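Local coordinates for antibiotic resistance protein (Deinococcus radiodurans, PDB 2VLI) that probably acts as a P-loop phosphotransferase that confers resistance to the antibiotic tunicamycin, at residues Phe33-Arg45 / Pro55-Leu69. Numbering follows the deposited sequence.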
# COMPACT_ATOMS: atom_id res chain seq x y z
N PHE A 33 14.50 -16.55 -20.38
CA PHE A 33 15.11 -17.02 -19.13
C PHE A 33 14.28 -16.46 -17.99
O PHE A 33 13.94 -15.28 -18.03
CB PHE A 33 16.57 -16.56 -19.04
CG PHE A 33 17.27 -16.95 -17.75
CD1 PHE A 33 17.36 -16.06 -16.70
CD2 PHE A 33 17.86 -18.20 -17.62
CE1 PHE A 33 18.01 -16.41 -15.52
CE2 PHE A 33 18.49 -18.56 -16.45
CZ PHE A 33 18.58 -17.65 -15.38
N VAL A 34 13.96 -17.31 -17.02
CA VAL A 34 13.23 -16.90 -15.86
C VAL A 34 14.20 -16.50 -14.73
O VAL A 34 14.90 -17.33 -14.14
CB VAL A 34 12.25 -17.99 -15.38
CG1 VAL A 34 11.43 -17.46 -14.23
CG2 VAL A 34 11.26 -18.43 -16.49
N PHE A 35 14.26 -15.20 -14.47
CA PHE A 35 15.05 -14.61 -13.41
C PHE A 35 14.23 -14.55 -12.14
O PHE A 35 13.22 -13.86 -12.09
CB PHE A 35 15.47 -13.23 -13.87
CG PHE A 35 16.33 -12.47 -12.91
CD1 PHE A 35 17.71 -12.32 -13.16
CD2 PHE A 35 15.78 -11.86 -11.81
CE1 PHE A 35 18.50 -11.54 -12.32
CE2 PHE A 35 16.57 -11.09 -10.99
CZ PHE A 35 17.95 -10.97 -11.25
N GLU A 36 14.65 -15.27 -11.10
CA GLU A 36 13.87 -15.43 -9.87
C GLU A 36 14.50 -14.65 -8.75
O GLU A 36 15.48 -15.12 -8.17
CB GLU A 36 13.78 -16.89 -9.45
CG GLU A 36 13.35 -17.77 -10.57
CD GLU A 36 12.95 -19.16 -10.13
OE1 GLU A 36 13.78 -19.86 -9.47
OE2 GLU A 36 11.82 -19.55 -10.50
N PRO A 37 13.95 -13.45 -8.42
CA PRO A 37 14.52 -12.55 -7.43
C PRO A 37 14.67 -13.15 -6.06
O PRO A 37 15.52 -12.75 -5.29
CB PRO A 37 13.49 -11.42 -7.35
CG PRO A 37 12.81 -11.47 -8.64
CD PRO A 37 12.74 -12.89 -9.03
N GLU A 38 13.84 -14.12 -5.74
CA GLU A 38 13.98 -14.80 -4.47
C GLU A 38 15.35 -15.49 -4.26
O GLU A 38 15.76 -15.65 -3.13
CB GLU A 38 12.83 -15.81 -4.29
CG GLU A 38 12.68 -16.79 -5.46
CD GLU A 38 11.68 -16.33 -6.60
OE1 GLU A 38 11.86 -15.29 -7.24
OE2 GLU A 38 10.71 -17.08 -6.88
N GLU A 39 16.04 -15.90 -5.33
CA GLU A 39 17.41 -16.44 -5.18
C GLU A 39 18.35 -15.46 -4.48
O GLU A 39 19.28 -15.87 -3.79
CB GLU A 39 18.06 -16.83 -6.51
CG GLU A 39 17.33 -17.78 -7.41
CD GLU A 39 17.18 -19.18 -6.85
OE1 GLU A 39 17.58 -19.46 -5.70
OE2 GLU A 39 16.64 -20.03 -7.59
N MSE A 40 18.15 -14.17 -4.70
CA MSE A 40 18.99 -13.16 -4.05
C MSE A 40 18.57 -13.02 -2.60
O MSE A 40 19.41 -12.78 -1.71
CB MSE A 40 18.90 -11.82 -4.74
CG MSE A 40 19.82 -10.78 -4.10
SE MSE A 40 21.78 -11.32 -4.22
CE MSE A 40 21.94 -11.15 -6.12
N GLY A 41 17.26 -13.14 -2.33
CA GLY A 41 16.82 -13.14 -0.97
C GLY A 41 17.39 -14.29 -0.18
O GLY A 41 17.77 -14.11 0.95
N GLN A 42 17.43 -15.48 -0.74
CA GLN A 42 17.94 -16.63 0.02
C GLN A 42 19.44 -16.52 0.37
O GLN A 42 19.88 -16.97 1.42
CB GLN A 42 17.65 -17.90 -0.73
CG GLN A 42 16.13 -18.09 -0.85
CD GLN A 42 15.42 -18.21 0.52
OE1 GLN A 42 15.72 -19.13 1.28
NE2 GLN A 42 14.51 -17.28 0.83
N ALA A 43 20.19 -15.92 -0.54
CA ALA A 43 21.62 -15.66 -0.37
C ALA A 43 21.78 -14.67 0.75
O ALA A 43 22.53 -14.90 1.71
CB ALA A 43 22.21 -15.09 -1.66
N LEU A 44 21.02 -13.58 0.69
CA LEU A 44 21.17 -12.58 1.73
C LEU A 44 20.76 -13.04 3.15
O LEU A 44 21.35 -12.63 4.17
CB LEU A 44 20.43 -11.33 1.33
CG LEU A 44 21.05 -10.61 0.13
CD1 LEU A 44 19.97 -9.69 -0.47
CD2 LEU A 44 22.34 -9.80 0.49
N ARG A 45 19.73 -13.85 3.24
CA ARG A 45 19.35 -14.38 4.54
C ARG A 45 20.50 -15.22 5.15
O ARG A 45 20.79 -15.07 6.31
CB ARG A 45 18.03 -15.13 4.47
CG ARG A 45 18.05 -16.59 4.06
CD ARG A 45 16.74 -17.32 4.48
NE ARG A 45 17.08 -18.59 5.09
CZ ARG A 45 17.46 -19.68 4.43
NH1 ARG A 45 17.53 -19.67 3.11
NH2 ARG A 45 17.78 -20.79 5.10
N PRO A 55 12.98 -12.43 3.57
CA PRO A 55 14.23 -12.13 2.86
C PRO A 55 14.10 -10.93 1.93
O PRO A 55 15.02 -10.16 1.84
CB PRO A 55 14.48 -13.41 2.06
CG PRO A 55 13.90 -14.46 2.87
CD PRO A 55 12.62 -13.85 3.42
N GLN A 56 12.93 -10.76 1.29
CA GLN A 56 12.73 -9.63 0.39
C GLN A 56 12.54 -8.32 1.09
O GLN A 56 12.38 -7.29 0.44
CB GLN A 56 11.56 -9.87 -0.56
CG GLN A 56 11.64 -11.18 -1.28
CD GLN A 56 10.73 -11.24 -2.48
OE1 GLN A 56 9.64 -10.61 -2.49
NE2 GLN A 56 11.16 -11.96 -3.52
N GLU A 57 12.63 -8.32 2.41
CA GLU A 57 12.73 -7.09 3.20
C GLU A 57 14.15 -6.76 3.63
O GLU A 57 14.37 -5.76 4.31
CB GLU A 57 11.86 -7.21 4.46
CG GLU A 57 10.45 -7.70 4.20
CD GLU A 57 9.45 -6.61 3.84
OE1 GLU A 57 9.86 -5.42 3.78
OE2 GLU A 57 8.26 -6.97 3.61
N HIS A 58 15.12 -7.58 3.23
CA HIS A 58 16.52 -7.31 3.53
C HIS A 58 16.88 -6.01 2.83
O HIS A 58 16.60 -5.86 1.65
CB HIS A 58 17.39 -8.45 3.04
CG HIS A 58 18.83 -8.35 3.46
ND1 HIS A 58 19.67 -7.33 3.06
CD2 HIS A 58 19.57 -9.14 4.28
CE1 HIS A 58 20.87 -7.51 3.59
NE2 HIS A 58 20.84 -8.61 4.32
N PRO A 59 17.49 -5.06 3.53
CA PRO A 59 17.88 -3.81 2.92
C PRO A 59 18.74 -3.86 1.65
O PRO A 59 18.73 -2.93 0.89
CB PRO A 59 18.66 -3.13 4.04
CG PRO A 59 18.05 -3.65 5.28
CD PRO A 59 17.77 -5.06 4.98
N MSE A 60 19.52 -4.91 1.46
CA MSE A 60 20.37 -5.08 0.27
C MSE A 60 19.66 -5.83 -0.88
O MSE A 60 20.17 -5.86 -1.99
CB MSE A 60 21.64 -5.88 0.64
CG MSE A 60 22.47 -5.26 1.76
SE MSE A 60 22.92 -3.42 1.28
CE MSE A 60 24.13 -3.92 0.00
N TRP A 61 18.49 -6.40 -0.62
CA TRP A 61 17.77 -7.17 -1.62
C TRP A 61 17.43 -6.37 -2.86
O TRP A 61 17.79 -6.75 -3.98
CB TRP A 61 16.48 -7.77 -1.05
CG TRP A 61 15.76 -8.59 -2.08
CD1 TRP A 61 16.10 -9.82 -2.53
CD2 TRP A 61 14.58 -8.23 -2.80
NE1 TRP A 61 15.22 -10.26 -3.45
CE2 TRP A 61 14.25 -9.31 -3.63
CE3 TRP A 61 13.72 -7.12 -2.77
CZ2 TRP A 61 13.15 -9.30 -4.46
CZ3 TRP A 61 12.62 -7.12 -3.62
CH2 TRP A 61 12.34 -8.20 -4.44
N ILE A 62 16.78 -5.21 -2.70
CA ILE A 62 16.50 -4.40 -3.87
C ILE A 62 17.75 -4.03 -4.71
O ILE A 62 17.83 -4.34 -5.88
CB ILE A 62 15.67 -3.12 -3.57
CG1 ILE A 62 14.22 -3.49 -3.23
CG2 ILE A 62 15.75 -2.22 -4.82
CD1 ILE A 62 13.35 -2.33 -2.73
N PRO A 63 18.74 -3.36 -4.10
CA PRO A 63 19.89 -3.01 -4.94
C PRO A 63 20.70 -4.20 -5.51
O PRO A 63 21.12 -4.17 -6.65
CB PRO A 63 20.74 -2.12 -4.01
CG PRO A 63 20.40 -2.59 -2.67
CD PRO A 63 18.92 -2.90 -2.71
N LEU A 64 20.84 -5.28 -4.78
CA LEU A 64 21.69 -6.33 -5.28
C LEU A 64 20.97 -7.17 -6.29
O LEU A 64 21.58 -7.61 -7.26
CB LEU A 64 22.29 -7.18 -4.17
CG LEU A 64 23.17 -6.53 -3.10
CD1 LEU A 64 23.96 -7.55 -2.27
CD2 LEU A 64 24.06 -5.37 -3.73
N MSE A 65 19.69 -7.45 -6.05
CA MSE A 65 18.92 -8.15 -7.06
C MSE A 65 18.84 -7.39 -8.38
O MSE A 65 18.90 -8.00 -9.45
CB MSE A 65 17.56 -8.54 -6.48
CG MSE A 65 16.62 -9.29 -7.40
SE MSE A 65 15.65 -8.15 -8.68
CE MSE A 65 14.60 -6.97 -7.46
N LEU A 66 18.74 -6.07 -8.34
CA LEU A 66 18.66 -5.25 -9.54
C LEU A 66 20.01 -5.14 -10.27
O LEU A 66 20.08 -5.10 -11.49
CB LEU A 66 18.13 -3.85 -9.21
CG LEU A 66 16.62 -3.66 -8.84
CD1 LEU A 66 16.33 -2.18 -8.49
CD2 LEU A 66 15.70 -4.21 -9.91
N ASP A 67 21.10 -5.07 -9.51
CA ASP A 67 22.43 -5.25 -10.11
C ASP A 67 22.55 -6.58 -10.86
O ASP A 67 23.05 -6.62 -11.98
CB ASP A 67 23.48 -5.19 -9.03
CG ASP A 67 23.60 -3.83 -8.42
OD1 ASP A 67 23.08 -2.83 -8.98
OD2 ASP A 67 24.22 -3.78 -7.34
N ALA A 68 22.19 -7.68 -10.21
CA ALA A 68 22.17 -8.97 -10.89
C ALA A 68 21.31 -8.98 -12.16
O ALA A 68 21.67 -9.59 -13.16
CB ALA A 68 21.68 -10.04 -9.94
N LEU A 69 20.12 -8.38 -12.08
CA LEU A 69 19.19 -8.26 -13.20
C LEU A 69 19.80 -7.50 -14.37
O LEU A 69 19.68 -7.92 -15.51
CB LEU A 69 17.89 -7.57 -12.76
CG LEU A 69 16.75 -7.53 -13.78
CD1 LEU A 69 16.44 -8.95 -14.27
CD2 LEU A 69 15.52 -6.85 -13.16
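Gly41 and Pro55 bring the two backbones nearest, their CA atoms 4.7 Å apart, while the N-to-C directions of helices 38-45 and 61-69 are inclined at 130°, with their axes 9.4 Å apart at closest approach. Between them the Trp61 indole presents its edge to the backbone of Pro37 to Gly41, and NE1 donates a nearly straight hydrogen bond (167°) to Pro37 O at 3.1 Å. This donor lies above the carbonyl plane; Met40 N reaches the same oxygen from the opposite face, so two bonds grip it. Gln56 CB and Met65 CE cover the two indole faces, and Pro37 CB touches CZ2 of the six-membered ring. Met40, a selenomethionine, is a knob in a hole formed by Trp61, Leu64, Met65 and Ala68; bends at chi2 and chi3 carry its CE to 4.0 Å from Ala68 CB. Leu69 CD1 sits over the centre of the Phe35 ring, 3.6 Å from the centroid in a CH-pi contact, while Met65 SE meets its edge at CE2, a Met-aromatic contact. At the other end, Leu44 CB lies over a face of His58, whose ND1 accepts a capping bond from Met60 N at the turn that leads into the helix. Thr48 links Leu44 O to His58 NE2. The pair flanks the parallel sheet of this P-loop NTPase-type fold: Pro37 and Leu69 touch strand 80-84, and Met65 and Leu69 pack on helix 89-101.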